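Local coordinates for DUF1904 domain-containing protein (Vibrio cholerae O1 biovar eltor str. N16961, PDB 1U9D) that is of unknown function but belongs to the DUF1904 family of the MIF clan, and builds a compact sheet-and-helix domain consistent with that clan's fold, at residues I28-L32 with Q92-L97; T35-L40 with V88-Q92; P68-W74 with L103-P109. One frame throughout, in Å; residues are numbered along the deposited sequence.

Interaction 1: I28-L32 with Q92-L97; sequences IVESL and QIRQLL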
ATOM      1  N   ILE A  28      21.189  -2.239  22.704  1.00 23.30           N
ATOM      2  CA  ILE A  28      20.132  -1.346  22.246  1.00 22.39           C
ATOM      3  C   ILE A  28      19.528  -1.856  20.940  1.00 21.54           C
ATOM      4  O   ILE A  28      18.328  -1.973  20.818  1.00 20.59           O
ATOM      5  CB  ILE A  28      20.680   0.080  22.011  1.00 22.50           C
ATOM      6  CG1 ILE A  28      21.183   0.699  23.307  1.00 25.19           C
ATOM      7  CG2 ILE A  28      19.618   0.989  21.409  1.00 21.98           C
ATOM      8  CD1 ILE A  28      20.142   0.812  24.364  1.00 27.21           C
ATOM      9  N   VAL A  29      20.380  -2.148  19.968  1.00 20.87           N
ATOM     10  CA  VAL A  29      19.923  -2.642  18.678  1.00 20.36           C
ATOM     11  C   VAL A  29      19.146  -3.955  18.833  1.00 20.34           C
ATOM     12  O   VAL A  29      18.122  -4.162  18.167  1.00 19.27           O
ATOM     13  CB  VAL A  29      21.113  -2.810  17.719  1.00 20.25           C
ATOM     14  CG1 VAL A  29      20.663  -3.357  16.378  1.00 21.98           C
ATOM     15  CG2 VAL A  29      21.792  -1.462  17.506  1.00 19.93           C
ATOM     16  N   GLU A  30      19.627  -4.829  19.714  1.00 20.31           N
ATOM     17  CA  GLU A  30      19.023  -6.161  19.909  1.00 22.07           C
ATOM     18  C   GLU A  30      17.604  -6.038  20.436  1.00 22.65           C
ATOM     19  O   GLU A  30      16.737  -6.842  20.081  1.00 21.91           O
ATOM     20  CB  GLU A  30      19.835  -6.975  20.918  1.00 22.52           C
ATOM     21  CG  GLU A  30      21.154  -7.487  20.377  1.00 24.76           C
ATOM     22  CD  GLU A  30      22.033  -8.144  21.446  1.00 31.41           C
ATOM     23  OE1 GLU A  30      21.841  -7.891  22.668  1.00 33.82           O
ATOM     24  OE2 GLU A  30      22.943  -8.913  21.058  1.00 33.65           O
ATOM     25  N   SER A  31      17.395  -5.057  21.303  1.00 23.80           N
ATOM     26  CA  SER A  31      16.088  -4.738  21.858  1.00 26.04           C
ATOM     27  C   SER A  31      15.171  -4.043  20.864  1.00 26.64           C
ATOM     28  O   SER A  31      13.960  -4.262  20.872  1.00 28.25           O
ATOM     29  CB  SER A  31      16.248  -3.826  23.078  1.00 26.55           C
ATOM     30  OG  SER A  31      17.135  -4.405  24.032  1.00 31.05           O
ATOM     31  N   LEU A  32      15.764  -3.198  20.028  1.00 26.06           N
ATOM     32  CA  LEU A  32      15.070  -2.358  19.065  1.00 27.21           C
ATOM     33  C   LEU A  32      14.466  -3.132  17.900  1.00 26.52           C
ATOM     34  O   LEU A  32      13.413  -2.776  17.376  1.00 26.84           O
ATOM     35  CB  LEU A  32      16.079  -1.411  18.447  1.00 28.12           C
ATOM     36  CG  LEU A  32      15.755   0.050  18.463  1.00 33.64           C
ATOM     37  CD1 LEU A  32      17.035   0.785  18.214  1.00 35.54           C
ATOM     38  CD2 LEU A  32      14.734   0.327  17.400  1.00 35.65           C
ATOM     39  N   GLN A  92      11.383   5.177  18.560  1.00 25.64           N
ATOM     40  CA  GLN A  92      11.805   3.946  19.217  1.00 25.69           C
ATOM     41  C   GLN A  92      13.199   4.018  19.833  1.00 26.01           C
ATOM     42  O   GLN A  92      13.402   3.602  20.978  1.00 25.90           O
ATOM     43  CB  GLN A  92      11.702   2.787  18.245  1.00 26.03           C
ATOM     44  CG  GLN A  92      10.248   2.537  17.863  1.00 27.90           C
ATOM     45  CD  GLN A  92       9.929   1.087  17.604  1.00 31.08           C
ATOM     46  OE1 GLN A  92       8.808   0.767  17.201  1.00 34.44           O
ATOM     47  NE2 GLN A  92      10.904   0.210  17.797  1.00 31.72           N
ATOM     48  N   ILE A  93      14.161   4.578  19.104  1.00 26.05           N
ATOM     49  CA  ILE A  93      15.496   4.766  19.649  1.00 27.60           C
ATOM     50  C   ILE A  93      15.465   5.682  20.888  1.00 28.10           C
ATOM     51  O   ILE A  93      16.183   5.433  21.843  1.00 28.48           O
ATOM     52  CB  ILE A  93      16.487   5.297  18.568  1.00 28.18           C
ATOM     53  CG1 ILE A  93      17.171   4.138  17.847  1.00 30.13           C
ATOM     54  CG2 ILE A  93      17.575   6.138  19.180  1.00 29.03           C
ATOM     55  CD1 ILE A  93      16.712   3.923  16.452  1.00 32.01           C
ATOM     56  N   ARG A  94      14.638   6.715  20.878  1.00 29.36           N
ATOM     57  CA  ARG A  94      14.552   7.634  22.023  1.00 31.33           C
ATOM     58  C   ARG A  94      14.061   6.959  23.291  1.00 32.29           C
ATOM     59  O   ARG A  94      14.485   7.295  24.408  1.00 32.35           O
ATOM     60  CB  ARG A  94      13.663   8.814  21.690  1.00 31.86           C
ATOM     61  CG  ARG A  94      14.334   9.708  20.689  1.00 34.99           C
ATOM     62  CD  ARG A  94      13.867  11.100  20.643  1.00 39.27           C
ATOM     63  NE  ARG A  94      14.975  12.002  20.342  1.00 43.74           N
ATOM     64  CZ  ARG A  94      14.828  13.210  19.820  1.00 47.48           C
ATOM     65  NH1 ARG A  94      13.620  13.688  19.539  1.00 48.45           N
ATOM     66  NH2 ARG A  94      15.899  13.956  19.583  1.00 49.41           N
ATOM     67  N   GLN A  95      13.176   5.994  23.107  1.00 32.73           N
ATOM     68  CA  GLN A  95      12.710   5.161  24.196  1.00 33.91           C
ATOM     69  C   GLN A  95      13.813   4.426  24.923  1.00 33.55           C
ATOM     70  O   GLN A  95      13.724   4.227  26.120  1.00 33.37           O
ATOM     71  CB  GLN A  95      11.735   4.129  23.651  1.00 34.68           C
ATOM     72  CG  GLN A  95      10.908   3.483  24.705  1.00 38.17           C
ATOM     73  CD  GLN A  95       9.452   3.583  24.361  1.00 43.55           C
ATOM     74  OE1 GLN A  95       8.970   2.828  23.516  1.00 46.57           O
ATOM     75  NE2 GLN A  95       8.745   4.535  24.984  1.00 46.81           N
ATOM     76  N   LEU A  96      14.839   3.999  24.198  1.00 33.16           N
ATOM     77  CA  LEU A  96      15.925   3.233  24.793  1.00 33.94           C
ATOM     78  C   LEU A  96      17.132   4.102  25.142  1.00 34.35           C
ATOM     79  O   LEU A  96      17.887   3.743  26.030  1.00 35.04           O
ATOM     80  CB  LEU A  96      16.335   2.099  23.856  1.00 33.44           C
ATOM     81  CG  LEU A  96      15.138   1.268  23.386  1.00 34.75           C
ATOM     82  CD1 LEU A  96      15.475   0.426  22.158  1.00 36.85           C
ATOM     83  CD2 LEU A  96      14.634   0.395  24.515  1.00 35.19           C
ATOM     84  N   LEU A  97      17.267   5.250  24.479  1.00 35.49           N
ATOM     85  CA  LEU A  97      18.465   6.103  24.555  1.00 36.61           C
ATOM     86  C   LEU A  97      18.247   7.548  25.029  1.00 37.75           C
ATOM     87  O   LEU A  97      19.216   8.283  25.222  1.00 37.54           O
ATOM     88  CB  LEU A  97      19.153   6.154  23.179  1.00 36.46           C
ATOM     89  CG  LEU A  97      20.248   5.129  22.901  1.00 38.14           C
ATOM     90  CD1 LEU A  97      20.859   5.408  21.522  1.00 38.41           C
ATOM     91  CD2 LEU A  97      21.353   5.130  23.982  1.00 39.61           C
TER
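In the pairing of the two long helices, Ile28 and Leu32 of helix 26-44 meet Gln92, Ile93, Leu96 and Leu97, which close helix 79-97. The short axes approach to 10.4 Å with 132° between their N-to-C directions, so the helices run roughly antiparallel and splayed. Leu96 projects between the two residues of the facing helix. Its CG lies anti to its own carbonyl carbon (chi1 -50°), and its CD1 comes within 3.7 Å of Leu32 CG while also lying 4.0 Å from Ile28 O. Ile28 and Leu96 run past one another head to tail, CD1 of Ile28 ending 4.1 Å from Leu96 CB. The other branch of the isoleucine, Ile28 CG2, stands 4.4 Å from Leu97 CG.

Both helices lie against one side of the four-stranded sheet, as in other members of the MIF clan, and the buried Ile93, which also touches Leu103, carries the pairing toward that sheet. Leu32 CD1 is 3.4 Å from Ile93 CG1, tight for two carbons. Leu32 chi1 (-128°) departs from a staggered value, so the exact placement there is doubtful. The second methyl of this leucine, Leu32 CD2, rests 4.0 Å from Gln92 CB. Beyond the pair, Leu97 touches Pro68; Leu103 and Pro68 lie in the loops leading into strands 104-109 and 69-74. At the outer margin, Ser31 CB reaches Leu96 CD1 at 4.4 Å, while its OG is hydrogen-bonded to His27 O.

Interaction 2: T35-L40 with V88-Q92; sequences TLLNEL and VITDQ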
ATOM      1  N   THR A  35      10.794  -4.631  17.963  1.00 23.46           N
ATOM      2  CA  THR A  35       9.754  -3.622  18.031  1.00 24.20           C
ATOM      3  C   THR A  35       9.710  -2.777  16.765  1.00 22.97           C
ATOM      4  O   THR A  35       8.632  -2.383  16.308  1.00 22.25           O
ATOM      5  CB  THR A  35       9.917  -2.748  19.298  1.00 24.64           C
ATOM      6  OG1 THR A  35      11.172  -2.070  19.266  1.00 28.05           O
ATOM      7  CG2 THR A  35      10.021  -3.607  20.520  1.00 27.29           C
ATOM      8  N   LEU A  36      10.871  -2.500  16.177  1.00 22.35           N
ATOM      9  CA  LEU A  36      10.903  -1.764  14.909  1.00 21.62           C
ATOM     10  C   LEU A  36      10.272  -2.546  13.783  1.00 20.37           C
ATOM     11  O   LEU A  36       9.561  -1.994  12.953  1.00 20.28           O
ATOM     12  CB  LEU A  36      12.336  -1.405  14.500  1.00 22.52           C
ATOM     13  CG  LEU A  36      12.765   0.030  14.612  1.00 25.83           C
ATOM     14  CD1 LEU A  36      14.081   0.177  13.837  1.00 27.17           C
ATOM     15  CD2 LEU A  36      11.716   0.965  14.093  1.00 26.98           C
ATOM     16  N   LEU A  37      10.548  -3.834  13.715  1.00 18.88           N
ATOM     17  CA  LEU A  37       9.963  -4.662  12.668  1.00 19.34           C
ATOM     18  C   LEU A  37       8.428  -4.642  12.750  1.00 19.85           C
ATOM     19  O   LEU A  37       7.741  -4.487  11.740  1.00 19.38           O
ATOM     20  CB  LEU A  37      10.496  -6.104  12.748  1.00 19.43           C
ATOM     21  CG  LEU A  37       9.942  -7.054  11.704  1.00 20.45           C
ATOM     22  CD1 LEU A  37      10.124  -6.503  10.298  1.00 20.99           C
ATOM     23  CD2 LEU A  37      10.610  -8.413  11.839  1.00 22.56           C
ATOM     24  N   ASN A  38       7.898  -4.764  13.959  1.00 20.55           N
ATOM     25  CA  ASN A  38       6.465  -4.710  14.183  1.00 21.32           C
ATOM     26  C   ASN A  38       5.878  -3.398  13.672  1.00 21.11           C
ATOM     27  O   ASN A  38       4.928  -3.399  12.884  1.00 20.86           O
ATOM     28  CB  ASN A  38       6.137  -4.855  15.670  1.00 21.99           C
ATOM     29  CG  ASN A  38       6.315  -6.265  16.184  1.00 24.45           C
ATOM     30  OD1 ASN A  38       6.301  -7.233  15.434  1.00 26.36           O
ATOM     31  ND2 ASN A  38       6.479  -6.380  17.494  1.00 27.44           N
ATOM     32  N   GLU A  39       6.463  -2.284  14.092  1.00 21.42           N
ATOM     33  CA  GLU A  39       5.944  -0.969  13.716  1.00 22.47           C
ATOM     34  C   GLU A  39       6.115  -0.622  12.232  1.00 22.28           C
ATOM     35  O   GLU A  39       5.170  -0.122  11.603  1.00 21.87           O
ATOM     36  CB  GLU A  39       6.495   0.148  14.616  1.00 23.79           C
ATOM     37  CG  GLU A  39       5.575   1.362  14.604  1.00 28.63           C
ATOM     38  CD  GLU A  39       5.896   2.446  15.625  1.00 36.10           C
ATOM     39  OE1 GLU A  39       6.880   2.321  16.385  1.00 40.26           O
ATOM     40  OE2 GLU A  39       5.142   3.452  15.657  1.00 38.98           O
ATOM     41  N   LEU A  40       7.280  -0.905  11.654  1.00 21.22           N
ATOM     42  CA  LEU A  40       7.512  -0.597  10.231  1.00 21.42           C
ATOM     43  C   LEU A  40       6.701  -1.467   9.281  1.00 22.41           C
ATOM     44  O   LEU A  40       6.201  -0.985   8.269  1.00 22.78           O
ATOM     45  CB  LEU A  40       8.993  -0.692   9.886  1.00 20.71           C
ATOM     46  CG  LEU A  40       9.872   0.324  10.609  1.00 22.21           C
ATOM     47  CD1 LEU A  40      11.345   0.091  10.272  1.00 22.44           C
ATOM     48  CD2 LEU A  40       9.469   1.745  10.249  1.00 24.45           C
ATOM     49  N   VAL A  88       9.262   7.196  13.178  1.00 23.27           N
ATOM     50  CA  VAL A  88       9.125   5.923  13.916  1.00 23.27           C
ATOM     51  C   VAL A  88      10.458   5.423  14.493  1.00 22.08           C
ATOM     52  O   VAL A  88      10.565   5.086  15.675  1.00 22.88           O
ATOM     53  CB  VAL A  88       8.528   4.815  13.032  1.00 23.74           C
ATOM     54  CG1 VAL A  88       8.647   3.430  13.732  1.00 24.31           C
ATOM     55  CG2 VAL A  88       7.087   5.135  12.674  1.00 23.97           C
ATOM     56  N   ILE A  89      11.490   5.412  13.657  1.00 21.25           N
ATOM     57  CA  ILE A  89      12.805   4.949  14.057  1.00 20.83           C
ATOM     58  C   ILE A  89      13.317   5.840  15.176  1.00 20.92           C
ATOM     59  O   ILE A  89      13.860   5.371  16.145  1.00 20.30           O
ATOM     60  CB  ILE A  89      13.786   4.972  12.857  1.00 20.72           C
ATOM     61  CG1 ILE A  89      13.417   3.893  11.841  1.00 19.96           C
ATOM     62  CG2 ILE A  89      15.200   4.731  13.317  1.00 20.98           C
ATOM     63  CD1 ILE A  89      14.208   3.979  10.499  1.00 21.13           C
ATOM     64  N   THR A  90      13.138   7.145  15.027  1.00 21.34           N
ATOM     65  CA  THR A  90      13.650   8.081  15.999  1.00 22.46           C
ATOM     66  C   THR A  90      12.997   7.904  17.353  1.00 23.48           C
ATOM     67  O   THR A  90      13.688   7.827  18.377  1.00 24.36           O
ATOM     68  CB  THR A  90      13.457   9.501  15.466  1.00 23.16           C
ATOM     69  OG1 THR A  90      14.226   9.632  14.258  1.00 23.13           O
ATOM     70  CG2 THR A  90      14.048  10.512  16.410  1.00 23.96           C
ATOM     71  N   ASP A  91      11.682   7.776  17.334  1.00 24.90           N
ATOM     72  CA  ASP A  91      10.877   7.575  18.529  1.00 26.60           C
ATOM     73  C   ASP A  91      11.204   6.280  19.272  1.00 26.31           C
ATOM     74  O   ASP A  91      11.365   6.291  20.494  1.00 26.72           O
ATOM     75  CB  ASP A  91       9.387   7.684  18.169  1.00 27.12           C
ATOM     76  CG  ASP A  91       8.937   9.141  17.998  1.00 33.24           C
ATOM     77  OD1 ASP A  91       9.712  10.053  18.394  1.00 40.63           O
ATOM     78  OD2 ASP A  91       7.841   9.488  17.483  1.00 40.23           O
ATOM     79  N   GLN A  92      11.383   5.177  18.560  1.00 25.64           N
ATOM     80  CA  GLN A  92      11.805   3.946  19.217  1.00 25.69           C
ATOM     81  C   GLN A  92      13.199   4.018  19.833  1.00 26.01           C
ATOM     82  O   GLN A  92      13.402   3.602  20.978  1.00 25.90           O
ATOM     83  CB  GLN A  92      11.702   2.787  18.245  1.00 26.03           C
ATOM     84  CG  GLN A  92      10.248   2.537  17.863  1.00 27.90           C
ATOM     85  CD  GLN A  92       9.929   1.087  17.604  1.00 31.08           C
ATOM     86  OE1 GLN A  92       8.808   0.767  17.201  1.00 34.44           O
ATOM     87  NE2 GLN A  92      10.904   0.210  17.797  1.00 31.72           N
TER
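Val88 opens the contact by facing Glu39, Leu36 and Leu40 on the neighbouring helix. The short axes are 10.5 Å apart at closest approach and lie at 147°, a nearly antiparallel pairing. CG1 of Val88 does most of the touching: it lies 4.0 Å from Leu36 CD2 and equally far from Leu40 CD2, so that one methyl is held against two leucine ends. Glu39 comes at this valine from the opposite direction. Because its CG is anti to the backbone N (chi1 -157°) and the chain beyond is extended, the carboxylate is brought up against the same methyl, with Glu39 CD 3.5 Å from Val88 CG1.

One residue on, Ile89 turns further into the domain. Its CG1 meets Leu36 CD2 at 4.1 Å, and Ile89, Leu36 and Leu40 all also pack on Leu19 of strand 18-22, placing this side of the pairing over the sheet.

A full turn after Val88, Gln92 reaches toward helix 26-44 from the more exposed side, with a bend at its second torsion. Its amide end enters among Thr35, Leu36 and Glu39, and the amide plane lies 30° from that of the Glu39 carboxylate. As modelled, Gln92 OE1 is 2.6 Å from Glu39 OE1, and Gln92 NE2 is 2.7 Å from Thr35 OG1, a hydroxyl that is hydrogen-bonded to Leu32 O. The amide is probably turned over, so these atom identities are doubtful.

Were the amide reversed, its nitrogen would be set toward Glu39 OE1 and its oxygen near Leu36 N and the Thr35 hydroxyl; hydrogen bonds might then form, making this a polar fringe to an otherwise aliphatic helix interface.

Interaction 3: P68-W74 with L103-P109; sequences PMVEVLW and LAVVFIP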
ATOM      1  N   PRO A  68      24.255   8.359  17.336  1.00 18.02           N
ATOM      2  CA  PRO A  68      23.812   7.162  16.610  1.00 17.90           C
ATOM      3  C   PRO A  68      23.277   7.483  15.218  1.00 18.07           C
ATOM      4  O   PRO A  68      22.779   8.577  14.972  1.00 17.19           O
ATOM      5  CB  PRO A  68      22.775   6.558  17.537  1.00 19.16           C
ATOM      6  CG  PRO A  68      22.352   7.604  18.428  1.00 19.15           C
ATOM      7  CD  PRO A  68      23.395   8.660  18.494  1.00 18.57           C
HETATM    8  N   MSE A  69      23.449   6.558  14.274  1.00 18.57           N
HETATM    9  CA  MSE A  69      22.924   6.751  12.936  1.00 19.65           C
HETATM   10  C   MSE A  69      22.328   5.471  12.402  1.00 19.09           C
HETATM   11  O   MSE A  69      22.906   4.410  12.601  1.00 18.03           O
HETATM   12  CB  MSE A  69      23.995   7.172  11.969  1.00 22.00           C
HETATM   13  CG  MSE A  69      23.446   7.369  10.550  1.00 30.08           C
HETATM   14 SE   MSE A  69      24.876   7.686   9.334  1.00 52.95          SE
HETATM   15  CE  MSE A  69      24.866   9.670   9.431  1.00 47.71           C
ATOM     16  N   VAL A  70      21.202   5.606  11.708  1.00 17.29           N
ATOM     17  CA  VAL A  70      20.580   4.491  11.029  1.00 18.12           C
ATOM     18  C   VAL A  70      20.561   4.871   9.557  1.00 17.81           C
ATOM     19  O   VAL A  70      20.035   5.929   9.200  1.00 16.58           O
ATOM     20  CB  VAL A  70      19.151   4.257  11.502  1.00 18.43           C
ATOM     21  CG1 VAL A  70      18.527   3.070  10.752  1.00 19.75           C
ATOM     22  CG2 VAL A  70      19.120   4.053  13.008  1.00 21.09           C
ATOM     23  N   GLU A  71      21.171   4.040   8.726  1.00 17.27           N
ATOM     24  CA  GLU A  71      21.151   4.205   7.294  1.00 18.52           C
ATOM     25  C   GLU A  71      20.069   3.275   6.795  1.00 18.46           C
ATOM     26  O   GLU A  71      19.990   2.137   7.259  1.00 18.57           O
ATOM     27  CB  GLU A  71      22.460   3.773   6.672  1.00 19.50           C
ATOM     28  CG  GLU A  71      23.623   4.724   6.832  1.00 25.99           C
ATOM     29  CD  GLU A  71      24.884   4.152   6.208  1.00 32.39           C
ATOM     30  OE1 GLU A  71      25.105   2.929   6.335  1.00 36.55           O
ATOM     31  OE2 GLU A  71      25.631   4.911   5.573  1.00 37.73           O
ATOM     32  N   VAL A  72      19.241   3.753   5.879  1.00 17.28           N
ATOM     33  CA  VAL A  72      18.160   2.932   5.309  1.00 16.22           C
ATOM     34  C   VAL A  72      18.465   2.859   3.835  1.00 16.57           C
ATOM     35  O   VAL A  72      18.445   3.871   3.137  1.00 15.38           O
ATOM     36  CB  VAL A  72      16.799   3.531   5.542  1.00 15.85           C
ATOM     37  CG1 VAL A  72      15.705   2.697   4.894  1.00 14.10           C
ATOM     38  CG2 VAL A  72      16.524   3.687   7.034  1.00 17.01           C
ATOM     39  N   LEU A  73      18.829   1.681   3.356  1.00 15.83           N
ATOM     40  CA  LEU A  73      19.062   1.498   1.944  1.00 17.13           C
ATOM     41  C   LEU A  73      17.786   0.905   1.390  1.00 16.60           C
ATOM     42  O   LEU A  73      17.316  -0.114   1.886  1.00 17.32           O
ATOM     43  CB  LEU A  73      20.232   0.583   1.680  1.00 17.61           C
ATOM     44  CG  LEU A  73      21.553   1.259   2.018  1.00 23.41           C
ATOM     45  CD1 LEU A  73      21.921   0.982   3.446  1.00 27.63           C
ATOM     46  CD2 LEU A  73      22.655   0.799   1.040  1.00 28.98           C
ATOM     47  N   TRP A  74      17.178   1.574   0.424  1.00 16.07           N
ATOM     48  CA  TRP A  74      15.872   1.104  -0.048  1.00 16.03           C
ATOM     49  C   TRP A  74      15.548   1.559  -1.451  1.00 15.42           C
ATOM     50  O   TRP A  74      16.289   2.313  -2.009  1.00 15.62           O
ATOM     51  CB  TRP A  74      14.793   1.554   0.934  1.00 15.75           C
ATOM     52  CG  TRP A  74      14.472   3.034   0.922  1.00 16.17           C
ATOM     53  CD1 TRP A  74      15.218   4.060   0.397  1.00 17.94           C
ATOM     54  CD2 TRP A  74      13.314   3.640   1.489  1.00 18.25           C
ATOM     55  NE1 TRP A  74      14.572   5.260   0.586  1.00 19.36           N
ATOM     56  CE2 TRP A  74      13.397   5.025   1.250  1.00 19.37           C
ATOM     57  CE3 TRP A  74      12.198   3.143   2.172  1.00 22.51           C
ATOM     58  CZ2 TRP A  74      12.418   5.911   1.666  1.00 23.19           C
ATOM     59  CZ3 TRP A  74      11.224   4.019   2.579  1.00 24.35           C
ATOM     60  CH2 TRP A  74      11.345   5.391   2.332  1.00 21.80           C
ATOM     61  N   LEU A 103      19.491  11.301  17.144  1.00 30.79           N
ATOM     62  CA  LEU A 103      19.611  10.259  16.140  1.00 27.67           C
ATOM     63  C   LEU A 103      19.621  10.847  14.731  1.00 23.72           C
ATOM     64  O   LEU A 103      18.800  11.700  14.424  1.00 22.21           O
ATOM     65  CB  LEU A 103      18.444   9.280  16.256  1.00 27.93           C
ATOM     66  CG  LEU A 103      18.492   8.109  15.268  1.00 29.44           C
ATOM     67  CD1 LEU A 103      19.540   7.102  15.646  1.00 29.67           C
ATOM     68  CD2 LEU A 103      17.131   7.434  15.146  1.00 31.27           C
ATOM     69  N   ALA A 104      20.539  10.379  13.887  1.00 20.06           N
ATOM     70  CA  ALA A 104      20.493  10.655  12.457  1.00 17.74           C
ATOM     71  C   ALA A 104      19.860   9.445  11.740  1.00 16.77           C
ATOM     72  O   ALA A 104      20.184   8.316  12.053  1.00 17.14           O
ATOM     73  CB  ALA A 104      21.890  10.875  11.919  1.00 18.59           C
ATOM     74  N   VAL A 105      18.964   9.676  10.794  1.00 16.58           N
ATOM     75  CA  VAL A 105      18.400   8.593   9.979  1.00 16.07           C
ATOM     76  C   VAL A 105      18.637   9.052   8.558  1.00 16.47           C
ATOM     77  O   VAL A 105      18.212  10.151   8.187  1.00 16.73           O
ATOM     78  CB  VAL A 105      16.904   8.394  10.200  1.00 16.25           C
ATOM     79  CG1 VAL A 105      16.377   7.329   9.233  1.00 15.42           C
ATOM     80  CG2 VAL A 105      16.564   8.003  11.648  1.00 17.23           C
ATOM     81  N   VAL A 106      19.316   8.259   7.753  1.00 15.12           N
ATOM     82  CA  VAL A 106      19.658   8.703   6.399  1.00 15.47           C
ATOM     83  C   VAL A 106      19.167   7.663   5.392  1.00 14.78           C
ATOM     84  O   VAL A 106      19.446   6.486   5.562  1.00 14.98           O
ATOM     85  CB  VAL A 106      21.199   8.921   6.249  1.00 15.78           C
ATOM     86  CG1 VAL A 106      21.953   7.704   6.413  1.00 19.80           C
ATOM     87  CG2 VAL A 106      21.530   9.486   4.879  1.00 19.39           C
ATOM     88  N   PHE A 107      18.444   8.082   4.369  1.00 13.52           N
ATOM     89  CA  PHE A 107      17.922   7.159   3.387  1.00 15.00           C
ATOM     90  C   PHE A 107      18.813   7.214   2.152  1.00 17.21           C
ATOM     91  O   PHE A 107      19.162   8.286   1.689  1.00 18.62           O
ATOM     92  CB  PHE A 107      16.479   7.536   3.062  1.00 14.64           C
ATOM     93  CG  PHE A 107      15.530   7.359   4.208  1.00 14.38           C
ATOM     94  CD1 PHE A 107      14.721   6.243   4.294  1.00 16.76           C
ATOM     95  CD2 PHE A 107      15.423   8.316   5.200  1.00 16.52           C
ATOM     96  CE1 PHE A 107      13.859   6.086   5.368  1.00 14.46           C
ATOM     97  CE2 PHE A 107      14.565   8.156   6.259  1.00 15.48           C
ATOM     98  CZ  PHE A 107      13.775   7.020   6.337  1.00 15.78           C
ATOM     99  N   ILE A 108      19.202   6.063   1.627  1.00 17.96           N
ATOM    100  CA  ILE A 108      20.004   6.012   0.430  1.00 19.69           C
ATOM    101  C   ILE A 108      19.211   5.234  -0.616  1.00 20.78           C
ATOM    102  O   ILE A 108      18.900   4.097  -0.391  1.00 18.67           O
ATOM    103  CB  ILE A 108      21.359   5.372   0.717  1.00 20.71           C
ATOM    104  CG1 ILE A 108      22.183   6.297   1.646  1.00 22.94           C
ATOM    105  CG2 ILE A 108      22.129   5.133  -0.587  1.00 22.66           C
ATOM    106  CD1 ILE A 108      23.169   5.583   2.479  1.00 26.14           C
ATOM    107  N   PRO A 109      18.843   5.880  -1.717  1.00 22.19           N
ATOM    108  CA  PRO A 109      18.075   5.233  -2.785  1.00 22.90           C
ATOM    109  C   PRO A 109      18.904   4.234  -3.590  1.00 22.95           C
ATOM    110  O   PRO A 109      20.021   4.526  -3.985  1.00 23.41           O
ATOM    111  CB  PRO A 109      17.673   6.415  -3.670  1.00 24.04           C
ATOM    112  CG  PRO A 109      18.788   7.351  -3.522  1.00 23.59           C
ATOM    113  CD  PRO A 109      19.099   7.292  -2.046  1.00 23.45           C
TER
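Strands 69-74 and 104-109 run parallel, their short axes 4.6 Å apart and 20° from alignment, and six backbone hydrogen bonds join them from Ala104 N to Pro68 O through Trp74 N to Ile108 O. They are the two strands of a beta-alpha-beta unit connected by helix 79-97, with 104-109 at the sheet's outer edge within this chain. The bonds are close to straight: Val106 N to Val70 O measures 2.8 Å, with an N-H...O angle of 161°.

On the face away from that helix, Glu71 and Val106 lie side by side, Glu71 CG 3.4 Å from Val106 CG1, and the Glu71 carboxylate continues to a salt bridge with Arg22. The extended chain of Met69, present as selenomethionine, puts SE 4.1 Å from Val106 CG1, and a bend at chi3 turns CE to 4.1 Å from Ala104 CB.

The face under the helix carries Val70, Val72, Trp74, Val105 and Phe107. At its start Leu103 CD1 lies against Pro68 CB at 3.8 Å. Val72 and Phe107 point the same way, with Val72 CB 3.6 Å from Phe107 CD1. Trp74 has CG between its backbone N and carbonyl carbon, which swings the indole back across Phe107. The six-membered ring and the phenyl are oblique, their planes at 43°, and Phe107 CD1 lies 3.5 Å from Trp74 CZ2 over one face of the indole.

Interactions 1 and 2 hold the same pair of helices, 26-44 and 79-97, at successive levels and share Gln92; interaction 3 joins the two strands that flank helix 79-97 in the chain. The helix contacts rest largely on aliphatic side chains, with a polar end in interaction 2, and each buries about half as much surface as the strand pair, which is fixed chiefly by backbone hydrogen bonds. All three are partly buried: interaction 3 lies about 7 Å from the chain's centre, interaction 2 about 9 Å and interaction 1, ending in the exposed Leu96 and Leu97, about 14 Å, between centres. Ile93 ties the layers together on Leu103 and Val70, Ile89 on Leu103 and Val105.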